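Local coordinates for protein putative polyketide synthase (Brevibacillus brevis, PDB 5HU7) that probably catalyses the dehydration of beta-hydroxyacyl intermediates during polyketide assembly, as the dehydratase domain of a trans-acyltransferase polyketide synthase, at residues L52-R60 / Q205-L213; L148-A158 / I179-L190. All blocks are in the same frame, centred on the assembly; numbering follows the deposited sequence.

Contact 1 of 2, residues L52-R60 / Q205-L213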
loop_
_atom_site.group_PDB
_atom_site.type_symbol
_atom_site.label_atom_id
_atom_site.label_comp_id
_atom_site.label_asym_id
_atom_site.label_seq_id
_atom_site.Cartn_x
_atom_site.Cartn_y
_atom_site.Cartn_z
ATOM N N LEU A 52 11.728 6.855 20.630
ATOM C CA LEU A 52 11.523 5.484 21.131
ATOM C C LEU A 52 10.098 4.927 20.844
ATOM O O LEU A 52 9.960 3.915 20.150
ATOM C CB LEU A 52 11.883 5.410 22.639
ATOM C CG LEU A 52 13.360 5.656 23.031
ATOM C CD1 LEU A 52 13.606 5.710 24.577
ATOM C CD2 LEU A 52 14.283 4.715 22.348
ATOM N N ILE A 53 9.055 5.602 21.337
ATOM C CA ILE A 53 7.652 5.220 21.075
ATOM C C ILE A 53 7.275 5.181 19.594
ATOM O O ILE A 53 6.353 4.457 19.215
ATOM C CB ILE A 53 6.641 6.102 21.853
ATOM C CG1 ILE A 53 6.913 7.628 21.565
ATOM C CG2 ILE A 53 6.692 5.729 23.351
ATOM C CD1 ILE A 53 5.870 8.544 21.977
ATOM N N ALA A 54 7.965 5.944 18.767
ATOM C CA ALA A 54 7.658 5.956 17.352
ATOM C C ALA A 54 7.925 4.591 16.722
ATOM O O ALA A 54 7.169 4.175 15.852
ATOM C CB ALA A 54 8.441 7.031 16.650
ATOM N N TYR A 55 8.927 3.838 17.247
ATOM C CA TYR A 55 9.226 2.492 16.775
ATOM C C TYR A 55 8.091 1.532 17.102
ATOM O O TYR A 55 7.788 0.658 16.297
ATOM C CB TYR A 55 10.502 1.959 17.446
ATOM C CG TYR A 55 11.782 2.650 17.038
ATOM C CD1 TYR A 55 12.404 2.350 15.824
ATOM C CD2 TYR A 55 12.440 3.497 17.913
ATOM C CE1 TYR A 55 13.658 2.883 15.504
ATOM C CE2 TYR A 55 13.675 4.055 17.593
ATOM C CZ TYR A 55 14.298 3.713 16.406
ATOM O OH TYR A 55 15.524 4.229 16.103
ATOM N N LEU A 56 7.468 1.681 18.279
ATOM C CA LEU A 56 6.382 0.808 18.705
ATOM C C LEU A 56 5.107 1.095 17.966
ATOM O O LEU A 56 4.396 0.179 17.555
ATOM C CB LEU A 56 6.156 0.959 20.195
ATOM C CG LEU A 56 7.361 0.667 21.112
ATOM C CD1 LEU A 56 7.006 1.021 22.546
ATOM C CD2 LEU A 56 7.791 -0.753 21.008
ATOM N N GLU A 57 4.802 2.372 17.829
ATOM C CA GLU A 57 3.634 2.880 17.093
ATOM C C GLU A 57 3.686 2.493 15.592
ATOM O O GLU A 57 2.680 2.045 15.055
ATOM C CB GLU A 57 3.547 4.404 17.265
ATOM C CG GLU A 57 2.332 5.070 16.672
ATOM C CD GLU A 57 1.000 4.479 17.064
ATOM O OE1 GLU A 57 0.857 4.090 18.239
ATOM O OE2 GLU A 57 0.103 4.368 16.197
ATOM N N MET A 58 4.865 2.623 14.953
ATOM C CA MET A 58 5.076 2.242 13.547
ATOM C C MET A 58 4.877 0.730 13.351
ATOM O O MET A 58 4.167 0.314 12.453
ATOM C CB MET A 58 6.473 2.659 13.060
ATOM C CG MET A 58 6.592 2.685 11.561
ATOM S SD MET A 58 8.271 2.875 10.896
ATOM C CE MET A 58 8.671 4.349 11.454
ATOM N N ALA A 59 5.494 -0.081 14.206
ATOM C CA ALA A 59 5.375 -1.541 14.175
ATOM C C ALA A 59 3.937 -2.007 14.381
ATOM O O ALA A 59 3.480 -2.923 13.694
ATOM C CB ALA A 59 6.247 -2.130 15.256
ATOM N N ARG A 60 3.221 -1.362 15.302
ATOM C CA ARG A 60 1.826 -1.676 15.596
ATOM C C ARG A 60 0.934 -1.334 14.418
ATOM O O ARG A 60 0.023 -2.083 14.103
ATOM C CB ARG A 60 1.392 -0.861 16.823
ATOM C CG ARG A 60 -0.010 -1.156 17.308
ATOM C CD ARG A 60 -0.552 0.027 18.036
ATOM N NE ARG A 60 -0.740 1.193 17.152
ATOM C CZ ARG A 60 -1.773 1.395 16.335
ATOM N NH1 ARG A 60 -2.753 0.498 16.255
ATOM N NH2 ARG A 60 -1.839 2.498 15.597
ATOM N N GLN A 205 -5.797 7.658 14.391
ATOM C CA GLN A 205 -4.881 6.632 13.853
ATOM C C GLN A 205 -3.837 6.158 14.887
ATOM O O GLN A 205 -3.342 5.040 14.783
ATOM C CB GLN A 205 -4.180 7.151 12.584
ATOM C CG GLN A 205 -5.122 7.259 11.385
ATOM C CD GLN A 205 -4.545 8.090 10.264
ATOM O OE1 GLN A 205 -4.084 9.216 10.470
ATOM N NE2 GLN A 205 -4.628 7.599 9.035
ATOM N N LEU A 206 -3.594 6.956 15.930
ATOM C CA LEU A 206 -2.612 6.661 16.964
ATOM C C LEU A 206 -3.118 5.894 18.184
ATOM O O LEU A 206 -4.303 5.886 18.491
ATOM C CB LEU A 206 -2.002 7.982 17.428
ATOM C CG LEU A 206 -1.403 8.863 16.309
ATOM C CD1 LEU A 206 -0.657 10.074 16.887
ATOM C CD2 LEU A 206 -0.527 8.031 15.370
ATOM N N VAL A 207 -2.206 5.173 18.814
ATOM C CA VAL A 207 -2.395 4.516 20.094
ATOM C C VAL A 207 -1.471 5.268 21.083
ATOM O O VAL A 207 -1.939 5.772 22.107
ATOM C CB VAL A 207 -2.123 2.987 20.022
ATOM C CG1 VAL A 207 -1.952 2.368 21.410
ATOM C CG2 VAL A 207 -3.251 2.288 19.265
ATOM N N PHE A 208 -0.164 5.377 20.717
ATOM C CA PHE A 208 0.850 6.097 21.472
ATOM C C PHE A 208 0.863 7.538 21.042
ATOM O O PHE A 208 1.016 7.825 19.848
ATOM C CB PHE A 208 2.242 5.544 21.219
ATOM C CG PHE A 208 2.474 4.145 21.726
ATOM C CD1 PHE A 208 2.812 3.918 23.050
ATOM C CD2 PHE A 208 2.434 3.065 20.866
ATOM C CE1 PHE A 208 3.051 2.637 23.502
ATOM C CE2 PHE A 208 2.642 1.776 21.331
ATOM C CZ PHE A 208 2.952 1.573 22.637
ATOM N N HIS A 209 0.759 8.452 22.018
ATOM C CA HIS A 209 0.747 9.873 21.779
ATOM C C HIS A 209 2.180 10.288 21.401
ATOM O O HIS A 209 3.131 9.755 21.982
ATOM C CB HIS A 209 0.296 10.587 23.057
ATOM C CG HIS A 209 -0.010 12.029 22.886
ATOM N ND1 HIS A 209 0.996 12.981 22.882
ATOM C CD2 HIS A 209 -1.198 12.646 22.711
ATOM C CE1 HIS A 209 0.388 14.139 22.651
ATOM N NE2 HIS A 209 -0.938 13.995 22.651
ATOM N N PRO A 210 2.377 11.256 20.468
ATOM C CA PRO A 210 3.745 11.638 20.095
ATOM C C PRO A 210 4.582 12.307 21.191
ATOM O O PRO A 210 5.796 12.406 21.021
ATOM C CB PRO A 210 3.520 12.577 18.900
ATOM C CG PRO A 210 2.172 13.092 19.075
ATOM C CD PRO A 210 1.391 11.977 19.642
ATOM N N SER A 211 3.961 12.774 22.290
ATOM C CA SER A 211 4.657 13.465 23.380
ATOM C C SER A 211 4.812 12.632 24.652
ATOM O O SER A 211 5.402 13.130 25.602
ATOM C CB SER A 211 3.904 14.742 23.724
ATOM O OG SER A 211 3.519 15.448 22.555
ATOM N N LEU A 212 4.301 11.397 24.684
ATOM C CA LEU A 212 4.352 10.520 25.860
ATOM C C LEU A 212 5.768 10.259 26.431
ATOM O O LEU A 212 5.919 10.146 27.643
ATOM C CB LEU A 212 3.659 9.184 25.510
ATOM C CG LEU A 212 3.634 8.122 26.588
ATOM C CD1 LEU A 212 2.885 8.615 27.805
ATOM C CD2 LEU A 212 3.014 6.835 26.069
ATOM N N LEU A 213 6.779 10.128 25.575
ATOM C CA LEU A 213 8.164 9.871 26.000
ATOM C C LEU A 213 8.788 11.113 26.651
ATOM O O LEU A 213 9.591 10.992 27.576
ATOM C CB LEU A 213 8.991 9.444 24.768
ATOM C CG LEU A 213 10.481 9.118 24.969
ATOM C CD1 LEU A 213 10.652 7.866 25.827
ATOM C CD2 LEU A 213 11.190 9.004 23.589
#
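R60, in helix 52-65, brings NH2 to 3.1 Å from Q205 O, near the guanidinium plane. L206 passes its CA and CD2 close to E57 OE2. V207 serves two partners: CG2 sits over the centre of the R60 guanidinium, a fit for a compact branched side chain, while its backbone N donates to E57 OE1 (3.3 Å). The next amide, F208 N, gives OE1 a second and nearly straight bond (3.0 Å, 175°). Both amides come from the same face of the carboxylate, above its plane. E57 reaches them because CG is anti to its backbone N and the chain then bends at chi2 (52°). Its OE2 takes R60 NH2 at 2.8 Å in a salt bridge, and H13 also bonds to this oxygen. The F208 ring presents an edge to OE1 and packs against L56 CB (3.8 Å from CE2). At H209 the imidazole ND1 caps S211 N in the turn through P210 into the helix, while NE2 is hydrogen-bonded to the carbonyl O of P196. L212 CB meets I53 CD1, and L213 CD2 closes on L52 CB (3.8 Å). A glutamine in place of E57 would probably keep an oxygen for the two amides but leave R60 without its counter-charge. The buried carboxylate, its charge probably offset in part by R60, is bonded to two successive amides just before the H209-P210 pair; in related dehydratases such a pair leads into the helix carrying the catalytic acid, consistent with a place near the active site.

Contact 2 of 2, residues L148-A158 / I179-L190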
loop_
_atom_site.group_PDB
_atom_site.type_symbol
_atom_site.label_atom_id
_atom_site.label_comp_id
_atom_site.label_asym_id
_atom_site.label_seq_id
_atom_site.Cartn_x
_atom_site.Cartn_y
_atom_site.Cartn_z
ATOM N N LEU A 148 -3.747 4.230 45.300
ATOM C CA LEU A 148 -2.345 4.511 44.925
ATOM C C LEU A 148 -1.944 5.896 45.352
ATOM O O LEU A 148 -0.844 6.093 45.862
ATOM C CB LEU A 148 -2.112 4.321 43.411
ATOM C CG LEU A 148 -2.153 2.866 42.928
ATOM C CD1 LEU A 148 -2.316 2.800 41.403
ATOM C CD2 LEU A 148 -0.884 2.099 43.325
ATOM N N GLN A 149 -2.857 6.847 45.183
ATOM C CA GLN A 149 -2.652 8.236 45.562
ATOM C C GLN A 149 -2.557 8.422 47.085
ATOM O O GLN A 149 -1.736 9.206 47.541
ATOM C CB GLN A 149 -3.787 9.100 45.014
ATOM C CG GLN A 149 -3.796 9.191 43.492
ATOM C CD GLN A 149 -5.046 9.862 42.977
ATOM O OE1 GLN A 149 -5.922 10.292 43.732
ATOM N NE2 GLN A 149 -5.153 9.972 41.677
ATOM N N ALA A 150 -3.383 7.706 47.873
ATOM C CA ALA A 150 -3.374 7.819 49.348
ATOM C C ALA A 150 -2.113 7.239 49.987
ATOM O O ALA A 150 -1.739 7.628 51.082
ATOM C CB ALA A 150 -4.597 7.129 49.931
ATOM N N GLU A 151 -1.480 6.303 49.302
ATOM C CA GLU A 151 -0.257 5.622 49.717
ATOM C C GLU A 151 1.031 6.503 49.588
ATOM O O GLU A 151 2.051 6.160 50.181
ATOM C CB GLU A 151 -0.116 4.353 48.811
ATOM C CG GLU A 151 0.950 3.343 49.193
ATOM C CD GLU A 151 1.218 2.318 48.109
ATOM O OE1 GLU A 151 0.265 1.947 47.383
ATOM O OE2 GLU A 151 2.396 1.917 47.960
ATOM N N SER A 152 0.999 7.624 48.848
ATOM C CA SER A 152 2.200 8.384 48.546
ATOM C C SER A 152 2.779 9.157 49.737
ATOM O O SER A 152 2.062 9.603 50.647
ATOM C CB SER A 152 1.984 9.307 47.345
ATOM O OG SER A 152 0.785 10.058 47.412
ATOM N N SER A 153 4.117 9.268 49.729
ATOM C CA SER A 153 4.899 9.974 50.734
ATOM C C SER A 153 5.137 11.431 50.294
ATOM O O SER A 153 5.378 12.293 51.136
ATOM C CB SER A 153 6.223 9.259 50.947
ATOM O OG SER A 153 6.946 9.123 49.731
ATOM N N GLU A 154 5.102 11.698 48.980
ATOM C CA GLU A 154 5.255 13.030 48.426
ATOM C C GLU A 154 4.374 13.177 47.190
ATOM O O GLU A 154 4.109 12.195 46.491
ATOM C CB GLU A 154 6.708 13.258 47.981
ATOM C CG GLU A 154 7.658 13.592 49.106
ATOM C CD GLU A 154 8.995 14.147 48.657
ATOM O OE1 GLU A 154 9.155 14.405 47.443
ATOM O OE2 GLU A 154 9.883 14.330 49.521
ATOM N N ILE A 155 3.962 14.416 46.904
ATOM C CA ILE A 155 3.248 14.800 45.684
ATOM C C ILE A 155 3.982 16.025 45.173
ATOM O O ILE A 155 4.116 17.011 45.885
ATOM C CB ILE A 155 1.755 15.075 45.846
ATOM C CG1 ILE A 155 1.085 13.922 46.599
ATOM C CG2 ILE A 155 1.116 15.296 44.467
ATOM C CD1 ILE A 155 -0.335 14.122 46.866
ATOM N N LEU A 156 4.488 15.939 43.958
ATOM C CA LEU A 156 5.287 16.990 43.357
ATOM C C LEU A 156 4.582 17.657 42.223
ATOM O O LEU A 156 3.958 17.001 41.416
ATOM C CB LEU A 156 6.584 16.402 42.798
ATOM C CG LEU A 156 7.537 15.821 43.832
ATOM C CD1 LEU A 156 7.135 14.392 44.220
ATOM C CD2 LEU A 156 8.947 15.768 43.277
ATOM N N THR A 157 4.802 18.957 42.083
ATOM C CA THR A 157 4.326 19.713 40.924
ATOM C C THR A 157 5.300 19.412 39.731
ATOM O O THR A 157 6.362 18.830 39.943
ATOM C CB THR A 157 4.399 21.194 41.210
ATOM O OG1 THR A 157 5.770 21.527 41.417
ATOM C CG2 THR A 157 3.551 21.619 42.428
ATOM N N ALA A 158 5.011 19.843 38.504
ATOM C CA ALA A 158 5.996 19.603 37.416
ATOM C C ALA A 158 7.348 20.350 37.715
ATOM O O ALA A 158 8.416 19.757 37.560
ATOM C CB ALA A 158 5.449 20.053 36.075
ATOM N N ILE A 179 3.307 16.847 32.300
ATOM C CA ILE A 179 3.114 16.384 33.682
ATOM C C ILE A 179 2.270 17.327 34.513
ATOM O O ILE A 179 2.739 18.424 34.784
ATOM C CB ILE A 179 4.514 16.186 34.354
ATOM C CG1 ILE A 179 5.350 15.174 33.549
ATOM C CG2 ILE A 179 4.395 15.745 35.848
ATOM C CD1 ILE A 179 6.680 14.928 34.121
ATOM N N ASP A 180 1.080 16.896 35.000
ATOM C CA ASP A 180 0.295 17.729 35.905
ATOM C C ASP A 180 0.887 17.615 37.321
ATOM O O ASP A 180 1.153 18.615 37.978
ATOM C CB ASP A 180 -1.181 17.300 35.925
ATOM C CG ASP A 180 -1.971 17.660 34.683
ATOM O OD1 ASP A 180 -1.815 18.794 34.189
ATOM O OD2 ASP A 180 -2.811 16.841 34.259
ATOM N N GLN A 181 1.056 16.396 37.798
ATOM C CA GLN A 181 1.591 16.155 39.132
ATOM C C GLN A 181 2.139 14.769 39.234
ATOM O O GLN A 181 1.784 13.907 38.440
ATOM C CB GLN A 181 0.515 16.408 40.208
ATOM C CG GLN A 181 -0.825 15.731 39.921
ATOM C CD GLN A 181 -1.895 16.131 40.904
ATOM O OE1 GLN A 181 -1.849 15.780 42.081
ATOM N NE2 GLN A 181 -2.893 16.858 40.445
ATOM N N VAL A 182 3.019 14.547 40.206
ATOM C CA VAL A 182 3.625 13.236 40.401
ATOM C C VAL A 182 3.402 12.797 41.813
ATOM O O VAL A 182 3.834 13.469 42.729
ATOM C CB VAL A 182 5.129 13.246 40.048
ATOM C CG1 VAL A 182 5.772 11.909 40.356
ATOM C CG2 VAL A 182 5.317 13.608 38.590
ATOM N N TYR A 183 2.782 11.637 41.975
ATOM C CA TYR A 183 2.556 10.980 43.269
ATOM C C TYR A 183 3.676 9.965 43.500
ATOM O O TYR A 183 3.757 8.999 42.774
ATOM C CB TYR A 183 1.234 10.234 43.232
ATOM C CG TYR A 183 0.013 11.115 43.125
ATOM C CD1 TYR A 183 -0.519 11.450 41.891
ATOM C CD2 TYR A 183 -0.707 11.473 44.252
ATOM C CE1 TYR A 183 -1.684 12.192 41.782
ATOM C CE2 TYR A 183 -1.889 12.196 44.157
ATOM C CZ TYR A 183 -2.366 12.573 42.917
ATOM O OH TYR A 183 -3.530 13.288 42.804
ATOM N N ARG A 184 4.510 10.162 44.514
ATOM C CA ARG A 184 5.594 9.238 44.789
ATOM C C ARG A 184 5.292 8.389 45.974
ATOM O O ARG A 184 4.933 8.874 47.043
ATOM C CB ARG A 184 6.946 9.923 45.061
ATOM C CG ARG A 184 8.080 8.859 45.182
ATOM C CD ARG A 184 9.464 9.351 45.520
ATOM N NE ARG A 184 9.505 10.088 46.787
ATOM C CZ ARG A 184 9.526 9.529 48.001
ATOM N NH1 ARG A 184 9.487 8.206 48.145
ATOM N NH2 ARG A 184 9.568 10.300 49.086
ATOM N N ALA A 185 5.619 7.137 45.831
ATOM C CA ALA A 185 5.515 6.210 46.925
ATOM C C ALA A 185 6.768 5.370 46.884
ATOM O O ALA A 185 7.459 5.341 45.858
ATOM C CB ALA A 185 4.307 5.323 46.717
ATOM N N PRO A 186 7.059 4.611 47.946
ATOM C CA PRO A 186 8.203 3.693 47.887
ATOM C C PRO A 186 7.920 2.606 46.844
ATOM O O PRO A 186 6.862 1.979 46.888
ATOM C CB PRO A 186 8.264 3.137 49.320
ATOM C CG PRO A 186 7.494 4.123 50.133
ATOM C CD PRO A 186 6.375 4.500 49.245
ATOM N N GLY A 187 8.796 2.489 45.846
ATOM C CA GLY A 187 8.640 1.517 44.761
ATOM C C GLY A 187 7.836 1.947 43.543
ATOM O O GLY A 187 7.795 1.186 42.561
ATOM N N HIS A 188 7.181 3.142 43.565
ATOM C CA HIS A 188 6.431 3.599 42.388
ATOM C C HIS A 188 6.244 5.105 42.289
ATOM O O HIS A 188 6.315 5.819 43.280
ATOM C CB HIS A 188 5.041 2.904 42.277
ATOM C CG HIS A 188 3.969 3.397 43.211
ATOM N ND1 HIS A 188 3.342 4.634 43.029
ATOM C CD2 HIS A 188 3.366 2.765 44.239
ATOM C CE1 HIS A 188 2.449 4.743 44.002
ATOM N NE2 HIS A 188 2.408 3.637 44.741
ATOM N N VAL A 189 5.953 5.560 41.065
ATOM C CA VAL A 189 5.578 6.928 40.778
ATOM C C VAL A 189 4.312 6.851 39.956
ATOM O O VAL A 189 4.223 6.012 39.067
ATOM C CB VAL A 189 6.678 7.802 40.113
ATOM C CG1 VAL A 189 7.856 7.970 41.044
ATOM C CG2 VAL A 189 7.143 7.232 38.786
ATOM N N LEU A 190 3.285 7.629 40.329
ATOM C CA LEU A 190 2.030 7.688 39.579
ATOM C C LEU A 190 2.001 9.085 39.001
ATOM O O LEU A 190 1.930 10.064 39.746
ATOM C CB LEU A 190 0.796 7.398 40.443
ATOM C CG LEU A 190 -0.542 7.580 39.740
ATOM C CD1 LEU A 190 -0.799 6.439 38.764
ATOM C CD2 LEU A 190 -1.686 7.722 40.769
#
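Q149, in the short helix 145-150, lies over Y183 along most of its length. Its CB is 3.7 Å from Y183 CE2; CG stands over the ring face in a CH-pi contact, 3.7 Å from the centroid, and also touches L190 CD2. Beyond it CD reaches Y183 CZ and OH (3.8 Å each), OE1 and NE2 each end 3.9 Å from Y183 OH, and the amide stacks nearly parallel to the ring, the planes 4° apart. I155 CG2 lies over the rim of the opposite face and CD1 touches CE2, so a flat tyrosine suits this place between glutamine and isoleucine. S152 OG, at the ring edge, donates to Q149 O (2.7 Å). Strand 154-157 is the outermost strand on one side of the double hotdog fold, running antiparallel to 181-185. It starts at a classic beta bulge, where S153 and E154 both face R184: S153 N bonds R184 O (2.8 Å) and E154 N adds a weak bond. L156 and V182 form a hydrogen-bonded pair, their apolar side chains both touching Y222 of helix 212-227. In the type II turn from A185 to H188, G187 takes a positive phi (88°), where a CB would collide with the carbonyl O of P186.

Overall arrangement
From the N terminus the chain builds the first hotdog unit around helix 52-65, whose opening turns form one half of contact 1. It then runs through the strands of that unit into the second, where 179-190 comes back alongside 148-158, closing the short loop of contact 2 around helix 158-167. Only after this does 205-213 return to 52-60 on helix 52-65, closing the much longer loop of contact 1, inside which contact 2 is nested. Their centres are about 25 Å apart and they do not touch. Helix 212-227 connects them: it starts within contact 1, at the buried junction of the two units, and farther on lays Y222 against the peripheral strands of contact 2.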